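Local atomic coordinates of penicillin-binding protein (PDB entry 3TG9), a protein that probably binds beta-lactams through an active-site serine, as expected of a penicillin-binding protein of the beta-lactamase family. Residues H99-F107 with F133-F144; K73-S81 with N90-T98. One frame throughout, in Å; residues are numbered along the deposited sequence.

In the fold
Both contacts sit in the helical region about 20 Å from the chain's centre, their own centres about 15 Å apart. H99 and L97 reach Y271 and G274, in and just after strand 269-271. Contact 2 sets the loop 73-81 against the start of helix 93-98; contact 1 takes up the chain where that helix ends and packs two loop segments together. Each is partly buried. Three backbone hydrogen bonds cross contact 2, with apolar packing of I93, F76 and L80 beside them, whereas one crosses contact 1, where rings, a proline and a methionine do most of the touching. The two meet directly: T100 N lies 2.8 Å from H95 O, a probable hydrogen bond.

Contact 1: H99-F107 with F133-F144; sequences HTSGVPDYF and FLPLFQHAPMKF
Y106 and F133 meet as an offset edge-to-face pair, in a loop-on-loop contact between helices 93-98 and 155-168 of this beta-lactamase-type fold. Their planes stand at 63° with centroids 5.5 Å apart, and F133 CD1 comes over one face of the tyrosine ring, near its rim. The tyrosine CG lies between its own backbone N and carbonyl carbon (chi1 70°), which turns the ring toward F133, while CB rests on L136. Its hydroxyl is hydrogen-bonded to D227.

P104 fills the middle of the contact. Its CB meets A140 CB at 3.5 Å, and its CG lies close to the carbonyl oxygens of F137 and A140, the two ends of a type I turn. M142 crosses this ring at a slant, its chain bent at chi2 and chi3, and brings CE to 3.3 Å from P104 CD, tighter than normal carbon contact. The sulfur of M142 runs alongside V103.

The single hydrogen bond between the segments goes from K143 N to G102 O, 2.6 Å long and nearly straight. Next to it the F144 ring lies flat across G102, with CA 3.5 Å from the ring centroid and 15° off the normal, a CH-pi contact; T100 O approaches the same ring at its edge. The glycine has positive phi, and its CA also makes a CA-H...O contact with F144 O.

Within 99-107, S101 OG accepts from V103 N in an ST turn and D105 OD1 from F107 N in an Asx turn. The D105 carboxylate is also bonded to the backbone N atoms of N154 and A155, and this side chain lies near, without touching, the residues of a possible SxxK motif (S55, K58, Y152). F107 N meets D105 OD1 from above the carboxylate plane, at 3.1 Å.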
loop_
_atom_site.group_PDB
_atom_site.type_symbol
_atom_site.label_atom_id
_atom_site.label_comp_id
_atom_site.label_asym_id
_atom_site.label_seq_id
_atom_site.Cartn_x
_atom_site.Cartn_y
_atom_site.Cartn_z
ATOM N N HIS B 99 6.385 -26.731 -16.546
ATOM C CA HIS B 99 5.535 -27.069 -15.408
ATOM C C HIS B 99 5.418 -28.572 -15.233
ATOM O O HIS B 99 4.336 -29.082 -14.943
ATOM C CB HIS B 99 4.128 -26.495 -15.582
ATOM C CG HIS B 99 4.077 -24.999 -15.577
ATOM N ND1 HIS B 99 4.276 -24.249 -14.440
ATOM C CD2 HIS B 99 3.832 -24.117 -16.576
ATOM C CE1 HIS B 99 4.161 -22.971 -14.734
ATOM N NE2 HIS B 99 3.895 -22.860 -16.024
ATOM N N THR B 100 6.524 -29.283 -15.408
ATOM C CA THR B 100 6.521 -30.730 -15.216
ATOM C C THR B 100 7.558 -31.152 -14.177
ATOM O O THR B 100 7.909 -32.327 -14.088
ATOM C CB THR B 100 6.789 -31.469 -16.543
ATOM O OG1 THR B 100 7.997 -30.973 -17.132
ATOM C CG2 THR B 100 5.634 -31.259 -17.520
ATOM N N SER B 101 8.028 -30.187 -13.386
ATOM C CA SER B 101 9.130 -30.401 -12.448
ATOM C C SER B 101 8.757 -31.193 -11.201
ATOM O O SER B 101 9.615 -31.823 -10.584
ATOM C CB SER B 101 9.707 -29.059 -12.004
ATOM O OG SER B 101 8.856 -28.446 -11.049
ATOM N N GLY B 102 7.487 -31.130 -10.816
ATOM C CA GLY B 102 7.026 -31.784 -9.607
ATOM C C GLY B 102 7.347 -31.076 -8.299
ATOM O O GLY B 102 6.948 -31.548 -7.237
ATOM N N VAL B 103 8.067 -29.957 -8.357
ATOM C CA VAL B 103 8.401 -29.210 -7.140
ATOM C C VAL B 103 7.148 -28.792 -6.371
ATOM O O VAL B 103 6.072 -28.656 -6.958
ATOM C CB VAL B 103 9.249 -27.947 -7.439
ATOM C CG1 VAL B 103 10.568 -28.334 -8.070
ATOM C CG2 VAL B 103 8.485 -26.975 -8.331
ATOM N N PRO B 104 7.277 -28.596 -5.047
ATOM C CA PRO B 104 6.150 -28.053 -4.284
ATOM C C PRO B 104 5.965 -26.583 -4.643
ATOM O O PRO B 104 6.936 -25.913 -4.995
ATOM C CB PRO B 104 6.613 -28.181 -2.837
ATOM C CG PRO B 104 8.104 -28.125 -2.912
ATOM C CD PRO B 104 8.489 -28.750 -4.224
ATOM N N ASP B 105 4.732 -26.099 -4.559
ATOM C CA ASP B 105 4.398 -24.725 -4.914
ATOM C C ASP B 105 4.077 -23.978 -3.626
ATOM O O ASP B 105 3.715 -24.598 -2.627
ATOM C CB ASP B 105 3.168 -24.746 -5.820
ATOM C CG ASP B 105 3.032 -23.495 -6.673
ATOM O OD1 ASP B 105 3.658 -22.459 -6.346
ATOM O OD2 ASP B 105 2.289 -23.568 -7.677
ATOM N N TYR B 106 4.212 -22.655 -3.625
ATOM C CA TYR B 106 3.739 -21.883 -2.480
ATOM C C TYR B 106 2.287 -21.459 -2.701
ATOM O O TYR B 106 1.616 -20.990 -1.784
ATOM C CB TYR B 106 4.641 -20.677 -2.204
ATOM C CG TYR B 106 4.568 -19.568 -3.237
ATOM C CD1 TYR B 106 3.791 -18.435 -3.017
ATOM C CD2 TYR B 106 5.287 -19.647 -4.421
ATOM C CE1 TYR B 106 3.725 -17.410 -3.950
ATOM C CE2 TYR B 106 5.227 -18.625 -5.363
ATOM C CZ TYR B 106 4.443 -17.514 -5.122
ATOM O OH TYR B 106 4.382 -16.505 -6.057
ATOM N N PHE B 107 1.809 -21.651 -3.928
ATOM C CA PHE B 107 0.449 -21.281 -4.312
ATOM C C PHE B 107 -0.029 -22.195 -5.436
ATOM O O PHE B 107 0.133 -21.889 -6.626
ATOM C CB PHE B 107 0.385 -19.802 -4.744
ATOM C CG PHE B 107 -1.017 -19.293 -4.978
ATOM C CD1 PHE B 107 -1.941 -19.271 -3.947
ATOM C CD2 PHE B 107 -1.406 -18.823 -6.224
ATOM C CE1 PHE B 107 -3.232 -18.807 -4.158
ATOM C CE2 PHE B 107 -2.698 -18.357 -6.440
ATOM C CZ PHE B 107 -3.607 -18.350 -5.403
ATOM N N PHE B 133 11.065 -15.900 -1.512
ATOM C CA PHE B 133 10.004 -16.880 -1.709
ATOM C C PHE B 133 10.430 -18.287 -1.291
ATOM O O PHE B 133 9.584 -19.126 -0.997
ATOM C CB PHE B 133 9.533 -16.886 -3.168
ATOM C CG PHE B 133 8.819 -15.623 -3.588
ATOM C CD1 PHE B 133 7.440 -15.614 -3.754
ATOM C CD2 PHE B 133 9.524 -14.452 -3.825
ATOM C CE1 PHE B 133 6.777 -14.465 -4.148
ATOM C CE2 PHE B 133 8.867 -13.295 -4.211
ATOM C CZ PHE B 133 7.490 -13.301 -4.370
ATOM N N LEU B 134 11.735 -18.544 -1.273
ATOM C CA LEU B 134 12.249 -19.899 -1.032
ATOM C C LEU B 134 11.679 -20.591 0.211
ATOM O O LEU B 134 11.220 -21.736 0.127
ATOM C CB LEU B 134 13.779 -19.897 -0.970
ATOM C CG LEU B 134 14.483 -19.977 -2.318
ATOM C CD1 LEU B 134 15.947 -19.590 -2.162
ATOM C CD2 LEU B 134 14.317 -21.373 -2.953
ATOM N N PRO B 135 11.709 -19.903 1.368
ATOM C CA PRO B 135 11.212 -20.531 2.595
ATOM C C PRO B 135 9.761 -20.978 2.465
ATOM O O PRO B 135 9.350 -21.897 3.173
ATOM C CB PRO B 135 11.308 -19.407 3.629
ATOM C CG PRO B 135 12.353 -18.497 3.108
ATOM C CD PRO B 135 12.202 -18.536 1.613
ATOM N N LEU B 136 9.006 -20.345 1.570
ATOM C CA LEU B 136 7.574 -20.621 1.420
ATOM C C LEU B 136 7.263 -21.980 0.794
ATOM O O LEU B 136 6.102 -22.398 0.763
ATOM C CB LEU B 136 6.894 -19.522 0.591
ATOM C CG LEU B 136 6.996 -18.083 1.101
ATOM C CD1 LEU B 136 6.240 -17.133 0.183
ATOM C CD2 LEU B 136 6.479 -17.980 2.536
ATOM N N PHE B 137 8.283 -22.669 0.290
ATOM C CA PHE B 137 8.036 -23.944 -0.387
ATOM C C PHE B 137 9.222 -24.909 -0.407
ATOM O O PHE B 137 9.035 -26.115 -0.596
ATOM C CB PHE B 137 7.552 -23.687 -1.817
ATOM C CG PHE B 137 8.599 -23.090 -2.723
ATOM C CD1 PHE B 137 9.376 -23.903 -3.542
ATOM C CD2 PHE B 137 8.790 -21.715 -2.779
ATOM C CE1 PHE B 137 10.338 -23.353 -4.391
ATOM C CE2 PHE B 137 9.748 -21.157 -3.628
ATOM C CZ PHE B 137 10.521 -21.974 -4.431
ATOM N N GLN B 138 10.430 -24.383 -0.211
ATOM C CA GLN B 138 11.651 -25.156 -0.438
ATOM C C GLN B 138 11.757 -26.400 0.436
ATOM O O GLN B 138 12.440 -27.348 0.073
ATOM C CB GLN B 138 12.897 -24.282 -0.257
ATOM C CG GLN B 138 13.326 -24.102 1.189
ATOM C CD GLN B 138 14.473 -23.124 1.338
ATOM O OE1 GLN B 138 14.384 -22.163 2.101
ATOM N NE2 GLN B 138 15.554 -23.359 0.605
ATOM N N HIS B 139 11.082 -26.397 1.582
ATOM C CA HIS B 139 11.162 -27.517 2.523
ATOM C C HIS B 139 10.010 -28.499 2.370
ATOM O O HIS B 139 9.943 -29.509 3.080
ATOM C CB HIS B 139 11.193 -27.013 3.965
ATOM C CG HIS B 139 12.393 -26.179 4.290
ATOM N ND1 HIS B 139 13.683 -26.634 4.114
ATOM C CD2 HIS B 139 12.498 -24.926 4.793
ATOM C CE1 HIS B 139 14.532 -25.691 4.485
ATOM N NE2 HIS B 139 13.840 -24.645 4.900
ATOM N N ALA B 140 9.095 -28.203 1.454
ATOM C CA ALA B 140 7.951 -29.076 1.239
ATOM C C ALA B 140 8.332 -30.217 0.294
ATOM O O ALA B 140 9.254 -30.080 -0.513
ATOM C CB ALA B 140 6.764 -28.282 0.699
ATOM N N PRO B 141 7.630 -31.356 0.411
ATOM C CA PRO B 141 7.901 -32.553 -0.390
ATOM C C PRO B 141 7.551 -32.378 -1.860
ATOM O O PRO B 141 6.557 -31.731 -2.202
ATOM C CB PRO B 141 6.962 -33.591 0.234
ATOM C CG PRO B 141 5.881 -32.769 0.865
ATOM C CD PRO B 141 6.641 -31.642 1.463
ATOM N N MET B 142 8.363 -32.964 -2.729
ATOM C CA MET B 142 8.059 -32.944 -4.148
ATOM C C MET B 142 6.681 -33.563 -4.347
ATOM O O MET B 142 6.267 -34.422 -3.572
ATOM C CB MET B 142 9.117 -33.705 -4.936
ATOM C CG MET B 142 9.520 -33.013 -6.230
ATOM S SD MET B 142 10.985 -31.973 -6.047
ATOM C CE MET B 142 10.724 -31.234 -4.442
ATOM N N LYS B 143 5.961 -33.108 -5.364
ATOM C CA LYS B 143 4.599 -33.574 -5.588
ATOM C C LYS B 143 4.604 -34.820 -6.465
ATOM O O LYS B 143 3.693 -35.647 -6.406
ATOM C CB LYS B 143 3.753 -32.466 -6.220
ATOM C CG LYS B 143 3.832 -31.138 -5.472
ATOM C CD LYS B 143 3.202 -31.224 -4.078
ATOM C CE LYS B 143 1.701 -31.502 -4.162
ATOM N NZ LYS B 143 1.056 -31.610 -2.818
ATOM N N PHE B 144 5.646 -34.953 -7.274
ATOM C CA PHE B 144 5.784 -36.104 -8.150
ATOM C C PHE B 144 7.156 -36.118 -8.811
ATOM O O PHE B 144 7.894 -35.131 -8.737
ATOM C CB PHE B 144 4.662 -36.139 -9.199
ATOM C CG PHE B 144 4.567 -34.897 -10.046
ATOM C CD1 PHE B 144 5.393 -34.726 -11.145
ATOM C CD2 PHE B 144 3.633 -33.917 -9.760
ATOM C CE1 PHE B 144 5.299 -33.589 -11.932
ATOM C CE2 PHE B 144 3.530 -32.779 -10.543
ATOM C CZ PHE B 144 4.366 -32.613 -11.629
#

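Contact 2: K73-S81 with N90-T98; sequences KLSFDTPLS and NVTIHHLLT
Three hydrogen bonds join the two backbones around a single beta bridge of P79 with T92. L80 N reaches V91 O at 2.7 Å and is nearly straight, as is the bond from I93 N to T78 O. The third, H94 N to F76 O at 3.1 Å, bends to 144° at the hydrogen.

I93 projects toward 73-81, with CG1 near S75 O, T78 CB and L74 CD1, and its CG2 comes to the F76 ring at the edge, near the ring plane. F76 crosses L97 at about a right angle, and its CD1 lies 3.7 Å from L97 CD1. A second, wholly aliphatic group lies at L80: with CG anti to the backbone N (chi1 -165°), it sends CD1 to L96 CD1 at 3.6 Å, while CD2 runs beside V91 CG1.

T92 is the N-cap of helix 93-98 and forms a capping box with H95, which closes the N-terminal end of the helix; the loop 73-81 is joined to that end by the three backbone bonds. T92 OG1 accepts from H95 N, and T92 N donates to H95 ND1 from 27° out of the imidazole plane. Helix 58-70 packs on F76 and I93, and helix 155-168 on L80, L96 and L97. H94 ND1 is bonded to Y273 OH. In the type I turn 75-78, S75 O accepts both T78 N and T78 OG1, from the same face of its carbonyl plane.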
loop_
_atom_site.group_PDB
_atom_site.type_symbol
_atom_site.label_atom_id
_atom_site.label_comp_id
_atom_site.label_asym_id
_atom_site.label_seq_id
_atom_site.Cartn_x
_atom_site.Cartn_y
_atom_site.Cartn_z
ATOM N N LYS B 73 25.508 -20.211 -21.862
ATOM C CA LYS B 73 25.799 -20.158 -20.433
ATOM C C LYS B 73 24.970 -21.181 -19.675
ATOM O O LYS B 73 25.115 -21.332 -18.463
ATOM C CB LYS B 73 25.518 -18.762 -19.879
ATOM C CG LYS B 73 26.343 -17.658 -20.512
ATOM C CD LYS B 73 27.755 -17.617 -19.946
ATOM C CE LYS B 73 27.744 -17.249 -18.463
ATOM N NZ LYS B 73 29.110 -16.982 -17.941
ATOM N N LEU B 74 24.108 -21.892 -20.395
ATOM C CA LEU B 74 23.124 -22.769 -19.770
ATOM C C LEU B 74 22.444 -23.632 -20.830
ATOM O O LEU B 74 22.419 -23.263 -22.000
ATOM C CB LEU B 74 22.080 -21.915 -19.054
ATOM C CG LEU B 74 20.816 -22.529 -18.465
ATOM C CD1 LEU B 74 21.099 -23.226 -17.132
ATOM C CD2 LEU B 74 19.781 -21.432 -18.283
ATOM N N SER B 75 21.892 -24.772 -20.416
ATOM C CA SER B 75 21.161 -25.657 -21.325
ATOM C C SER B 75 19.851 -26.155 -20.700
ATOM O O SER B 75 19.696 -26.137 -19.483
ATOM C CB SER B 75 22.032 -26.849 -21.734
ATOM O OG SER B 75 21.926 -27.905 -20.796
ATOM N N PHE B 76 18.913 -26.603 -21.533
ATOM C CA PHE B 76 17.601 -27.020 -21.045
ATOM C C PHE B 76 17.649 -28.343 -20.285
ATOM O O PHE B 76 16.670 -28.735 -19.643
ATOM C CB PHE B 76 16.591 -27.108 -22.193
ATOM C CG PHE B 76 16.382 -25.807 -22.924
ATOM C CD1 PHE B 76 15.942 -24.681 -22.254
ATOM C CD2 PHE B 76 16.608 -25.719 -24.286
ATOM C CE1 PHE B 76 15.743 -23.487 -22.929
ATOM C CE2 PHE B 76 16.413 -24.530 -24.968
ATOM C CZ PHE B 76 15.978 -23.415 -24.287
ATOM N N ASP B 77 18.789 -29.024 -20.360
ATOM C CA ASP B 77 18.983 -30.301 -19.668
ATOM C C ASP B 77 19.710 -30.113 -18.347
ATOM O O ASP B 77 19.779 -31.028 -17.521
ATOM C CB ASP B 77 19.778 -31.266 -20.547
ATOM C CG ASP B 77 18.955 -31.822 -21.680
ATOM O OD1 ASP B 77 17.734 -32.019 -21.475
ATOM O OD2 ASP B 77 19.524 -32.060 -22.769
ATOM N N THR B 78 20.268 -28.921 -18.170
ATOM C CA THR B 78 20.998 -28.582 -16.962
ATOM C C THR B 78 20.133 -28.872 -15.747
ATOM O O THR B 78 18.974 -28.473 -15.705
ATOM C CB THR B 78 21.384 -27.097 -16.969
ATOM O OG1 THR B 78 22.016 -26.782 -18.219
ATOM C CG2 THR B 78 22.324 -26.776 -15.818
ATOM N N PRO B 79 20.691 -29.592 -14.762
ATOM C CA PRO B 79 19.977 -29.877 -13.514
ATOM C C PRO B 79 19.909 -28.639 -12.638
ATOM O O PRO B 79 20.828 -27.822 -12.652
ATOM C CB PRO B 79 20.853 -30.943 -12.840
ATOM C CG PRO B 79 21.735 -31.479 -13.928
ATOM C CD PRO B 79 21.969 -30.318 -14.840
ATOM N N LEU B 80 18.830 -28.510 -11.877
ATOM C CA LEU B 80 18.639 -27.360 -11.004
ATOM C C LEU B 80 19.702 -27.320 -9.899
ATOM O O LEU B 80 20.057 -26.256 -9.398
ATOM C CB LEU B 80 17.235 -27.395 -10.402
ATOM C CG LEU B 80 16.714 -26.121 -9.743
ATOM C CD1 LEU B 80 16.764 -24.967 -10.716
ATOM C CD2 LEU B 80 15.299 -26.341 -9.261
ATOM N N SER B 81 20.207 -28.490 -9.528
ATOM C CA SER B 81 21.272 -28.597 -8.537
ATOM C C SER B 81 22.532 -27.872 -8.998
ATOM O O SER B 81 23.307 -27.376 -8.183
ATOM C CB SER B 81 21.599 -30.066 -8.292
ATOM O OG SER B 81 21.925 -30.707 -9.515
ATOM N N ASN B 90 16.724 -34.242 -9.345
ATOM C CA ASN B 90 16.465 -34.585 -10.742
ATOM C C ASN B 90 15.701 -33.527 -11.525
ATOM O O ASN B 90 15.402 -33.714 -12.708
ATOM C CB ASN B 90 15.772 -35.946 -10.851
ATOM C CG ASN B 90 16.689 -37.086 -10.470
ATOM O OD1 ASN B 90 16.466 -37.764 -9.472
ATOM N ND2 ASN B 90 17.744 -37.285 -11.251
ATOM N N VAL B 91 15.396 -32.410 -10.873
ATOM C CA VAL B 91 14.716 -31.326 -11.568
ATOM C C VAL B 91 15.664 -30.597 -12.524
ATOM O O VAL B 91 16.821 -30.325 -12.199
ATOM C CB VAL B 91 14.026 -30.350 -10.595
ATOM C CG1 VAL B 91 13.563 -29.105 -11.336
ATOM C CG2 VAL B 91 12.850 -31.041 -9.919
ATOM N N THR B 92 15.159 -30.317 -13.718
ATOM C CA THR B 92 15.943 -29.710 -14.772
ATOM C C THR B 92 15.247 -28.426 -15.202
ATOM O O THR B 92 14.054 -28.239 -14.936
ATOM C CB THR B 92 16.023 -30.647 -15.989
ATOM O OG1 THR B 92 14.711 -30.828 -16.533
ATOM C CG2 THR B 92 16.590 -32.010 -15.594
ATOM N N ILE B 93 15.998 -27.550 -15.861
ATOM C CA ILE B 93 15.468 -26.302 -16.379
ATOM C C ILE B 93 14.196 -26.556 -17.172
ATOM O O ILE B 93 13.170 -25.911 -16.953
ATOM C CB ILE B 93 16.499 -25.623 -17.300
ATOM C CG1 ILE B 93 17.785 -25.302 -16.527
ATOM C CG2 ILE B 93 15.910 -24.388 -17.959
ATOM C CD1 ILE B 93 17.561 -24.495 -15.258
ATOM N N HIS B 94 14.273 -27.511 -18.093
ATOM C CA HIS B 94 13.161 -27.839 -18.974
ATOM C C HIS B 94 11.906 -28.277 -18.202
ATOM O O HIS B 94 10.784 -27.988 -18.619
ATOM C CB HIS B 94 13.593 -28.900 -19.994
ATOM C CG HIS B 94 12.451 -29.566 -20.694
ATOM N ND1 HIS B 94 11.995 -29.157 -21.931
ATOM C CD2 HIS B 94 11.666 -30.605 -20.328
ATOM C CE1 HIS B 94 10.978 -29.922 -22.294
ATOM N NE2 HIS B 94 10.754 -30.802 -21.335
ATOM N N HIS B 95 12.087 -28.964 -17.080
ATOM C CA HIS B 95 10.945 -29.338 -16.249
ATOM C C HIS B 95 10.229 -28.099 -15.721
ATOM O O HIS B 95 9.001 -28.018 -15.731
ATOM C CB HIS B 95 11.383 -30.208 -15.071
ATOM C CG HIS B 95 11.854 -31.573 -15.469
ATOM N ND1 HIS B 95 12.923 -32.199 -14.859
ATOM C CD2 HIS B 95 11.410 -32.428 -16.419
ATOM C CE1 HIS B 95 13.111 -33.382 -15.415
ATOM N NE2 HIS B 95 12.209 -33.546 -16.366
ATOM N N LEU B 96 11.014 -27.138 -15.256
ATOM C CA LEU B 96 10.478 -25.898 -14.711
ATOM C C LEU B 96 9.741 -25.092 -15.782
ATOM O O LEU B 96 8.646 -24.584 -15.536
ATOM C CB LEU B 96 11.607 -25.074 -14.091
ATOM C CG LEU B 96 12.364 -25.807 -12.975
ATOM C CD1 LEU B 96 13.727 -25.193 -12.706
ATOM C CD2 LEU B 96 11.534 -25.855 -11.706
ATOM N N LEU B 97 10.337 -25.011 -16.973
ATOM C CA LEU B 97 9.805 -24.212 -18.078
ATOM C C LEU B 97 8.452 -24.697 -18.580
ATOM O O LEU B 97 7.674 -23.921 -19.151
ATOM C CB LEU B 97 10.788 -24.212 -19.253
ATOM C CG LEU B 97 12.036 -23.347 -19.138
ATOM C CD1 LEU B 97 13.085 -23.795 -20.139
ATOM C CD2 LEU B 97 11.680 -21.886 -19.348
ATOM N N THR B 98 8.187 -25.985 -18.394
ATOM C CA THR B 98 6.967 -26.591 -18.904
ATOM C C THR B 98 6.025 -27.029 -17.789
ATOM O O THR B 98 4.987 -27.627 -18.056
ATOM C CB THR B 98 7.281 -27.812 -19.792
ATOM O OG1 THR B 98 8.064 -28.754 -19.047
ATOM C CG2 THR B 98 8.054 -27.390 -21.037
HETATM O O HOH W 1 15.325 -32.148 -19.668
#